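Local structure of Cow rumen GH26 endo-mannanase (6UEH) at residues G233-S238 and V304-R309. The protein probably hydrolyses internal beta-1,4-mannosidic linkages of mannans such as galactomannan, as a family 26 endo-mannanase carrying an accessory carbohydrate-binding-type domain. Numbering follows the deposited sequence.
Sequences GIATAS and VPLIFR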
loop_
_atom_site.group_PDB
_atom_site.type_symbol
_atom_site.label_atom_id
_atom_site.label_comp_id
_atom_site.label_asym_id
_atom_site.label_seq_id
_atom_site.Cartn_x
_atom_site.Cartn_y
_atom_site.Cartn_z
ATOM N N GLY A 233 5.585 14.923 -17.704
ATOM C CA GLY A 233 5.093 14.274 -16.504
ATOM C C GLY A 233 5.128 12.760 -16.562
ATOM O O GLY A 233 5.539 12.169 -17.562
ATOM N N ILE A 234 4.697 12.141 -15.468
ATOM C CA ILE A 234 4.620 10.693 -15.353
ATOM C C ILE A 234 3.157 10.266 -15.354
ATOM O O ILE A 234 2.333 10.882 -14.684
ATOM C CB ILE A 234 5.307 10.194 -14.063
ATOM C CG1 ILE A 234 6.787 10.588 -14.061
ATOM C CG2 ILE A 234 5.149 8.688 -13.912
ATOM C CD1 ILE A 234 7.513 10.226 -12.784
ATOM N N ALA A 235 2.832 9.220 -16.105
ATOM C CA ALA A 235 1.447 8.774 -16.202
ATOM C C ALA A 235 1.210 7.449 -15.480
ATOM O O ALA A 235 2.009 6.520 -15.590
ATOM C CB ALA A 235 1.034 8.653 -17.664
ATOM N N THR A 236 0.110 7.375 -14.735
ATOM C CA THR A 236 -0.370 6.108 -14.196
ATOM C C THR A 236 -1.830 5.931 -14.606
ATOM O O THR A 236 -2.539 6.913 -14.834
ATOM C CB THR A 236 -0.231 6.028 -12.654
ATOM O OG1 THR A 236 -0.582 4.713 -12.205
ATOM C CG2 THR A 236 -1.128 7.047 -11.968
ATOM N N ALA A 237 -2.283 4.688 -14.726
ATOM C CA ALA A 237 -3.665 4.463 -15.131
ATOM C C ALA A 237 -4.261 3.182 -14.562
ATOM O O ALA A 237 -3.618 2.129 -14.543
ATOM C CB ALA A 237 -3.768 4.452 -16.649
ATOM N N SER A 238 -5.500 3.289 -14.094
ATOM C CA SER A 238 -6.273 2.126 -13.684
ATOM C C SER A 238 -7.216 1.728 -14.817
ATOM O O SER A 238 -7.197 2.333 -15.891
ATOM C CB SER A 238 -7.049 2.414 -12.393
ATOM O OG SER A 238 -7.693 3.677 -12.446
ATOM N N VAL A 304 5.510 6.096 -25.127
ATOM C CA VAL A 304 5.030 6.566 -23.834
ATOM C C VAL A 304 4.920 5.415 -22.841
ATOM O O VAL A 304 4.135 4.488 -23.042
ATOM C CB VAL A 304 3.657 7.255 -23.950
ATOM C CG1 VAL A 304 3.148 7.644 -22.573
ATOM C CG2 VAL A 304 3.748 8.476 -24.854
ATOM N N PRO A 305 5.723 5.471 -21.769
ATOM C CA PRO A 305 5.657 4.490 -20.684
ATOM C C PRO A 305 4.479 4.788 -19.763
ATOM O O PRO A 305 4.037 5.935 -19.693
ATOM C CB PRO A 305 6.989 4.681 -19.960
ATOM C CG PRO A 305 7.294 6.126 -20.163
ATOM C CD PRO A 305 6.784 6.469 -21.542
ATOM N N LEU A 306 3.987 3.770 -19.067
ATOM C CA LEU A 306 2.810 3.923 -18.220
ATOM C C LEU A 306 2.896 3.053 -16.969
ATOM O O LEU A 306 3.178 1.860 -17.053
ATOM C CB LEU A 306 1.542 3.572 -19.011
ATOM C CG LEU A 306 0.197 3.658 -18.289
ATOM C CD1 LEU A 306 -0.152 5.108 -17.974
ATOM C CD2 LEU A 306 -0.898 2.998 -19.118
ATOM N N ILE A 307 2.656 3.652 -15.807
ATOM C CA ILE A 307 2.469 2.866 -14.592
ATOM C C ILE A 307 1.054 2.300 -14.633
ATOM O O ILE A 307 0.089 2.974 -14.269
ATOM C CB ILE A 307 2.685 3.700 -13.316
ATOM C CG1 ILE A 307 4.073 4.348 -13.337
ATOM C CG2 ILE A 307 2.513 2.830 -12.073
ATOM C CD1 ILE A 307 4.312 5.338 -12.218
ATOM N N PHE A 308 0.939 1.063 -15.103
ATOM C CA PHE A 308 -0.356 0.446 -15.362
ATOM C C PHE A 308 -0.837 -0.338 -14.145
ATOM O O PHE A 308 -0.166 -1.268 -13.688
ATOM C CB PHE A 308 -0.261 -0.460 -16.595
ATOM C CG PHE A 308 -1.582 -0.988 -17.071
ATOM C CD1 PHE A 308 -2.689 -0.159 -17.146
ATOM C CD2 PHE A 308 -1.713 -2.311 -17.464
ATOM C CE1 PHE A 308 -3.908 -0.645 -17.592
ATOM C CE2 PHE A 308 -2.929 -2.800 -17.911
ATOM C CZ PHE A 308 -4.025 -1.966 -17.974
ATOM N N ARG A 309 -2.001 0.047 -13.624
ATOM C CA ARG A 309 -2.547 -0.560 -12.414
ATOM C C ARG A 309 -3.915 -1.199 -12.681
ATOM O O ARG A 309 -4.944 -0.700 -12.228
ATOM C CB ARG A 309 -2.647 0.492 -11.301
ATOM C CG ARG A 309 -2.964 -0.059 -9.917
ATOM C CD ARG A 309 -2.841 1.032 -8.859
ATOM N NE ARG A 309 -3.697 2.180 -9.145
ATOM C CZ ARG A 309 -4.843 2.431 -8.519
ATOM N NH1 ARG A 309 -5.269 1.619 -7.557
ATOM N NH2 ARG A 309 -5.558 3.501 -8.845
HETATM O O HOH W 1 4.704 7.871 -17.619
HETATM O O HOH W 2 -3.052 4.196 -11.064
HETATM O O HOH W 3 -5.371 5.355 -11.630
#
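Thr236 and Ile307 meet as neighbours on two parallel strands, 234-238 and 306-309, of the eight-stranded TIM barrel typical of this glycoside hydrolase family. Three backbone bonds join the strands: Ile307 N gives to Ala235 O, Ala237 N to Ile307 O, and Arg309 N to Ala237 O at 2.8 Å. Where the ladder would begin, water 1 takes the place of a direct bond, accepting from Ala235 N and donating to Pro305 O.

Thr236 adds a fourth bond. Its hydroxyl stands anti to the backbone N (chi1 -174°), which swings OG1 across the gap to donate to Ile307 O at 2.8 Å. That carbonyl is thus gripped twice, by Thr236 OG1 and Ala237 N from opposite faces of its plane. Replacing Thr236 with a valine would probably leave water 2 and Ile307 O each short of a partner.

On the same side, the Ile307 side chain can be followed outward. CB lies 3.6 Å from Thr236 OG1, CG2 packs against that same oxygen, CG1 passes near Ala235 O, and the tip, CD1, reaches Ile234 CG2 at 3.8 Å. On the opposite face, that of Ala237, Leu306 CD1 rests between the methyls of Ala235 and Ala237, at 3.8 Å from Ala235 CB, while helix 280-301 packs on Leu306.

Water 2 donates to Thr236 OG1 and accepts from Arg309 NE at 2.9 Å, lying in plane at the guanidinium edge. The arginine also makes salt bridges to Glu428 and Asp386, whereas Ser238 OG bonds to Asp206. The chemistry therefore passes from a water-bridged start, through direct backbone bonds flanked by aliphatic side chains, to buried charges and water at the C-terminal strand ends, where TIM barrels carry their active sites.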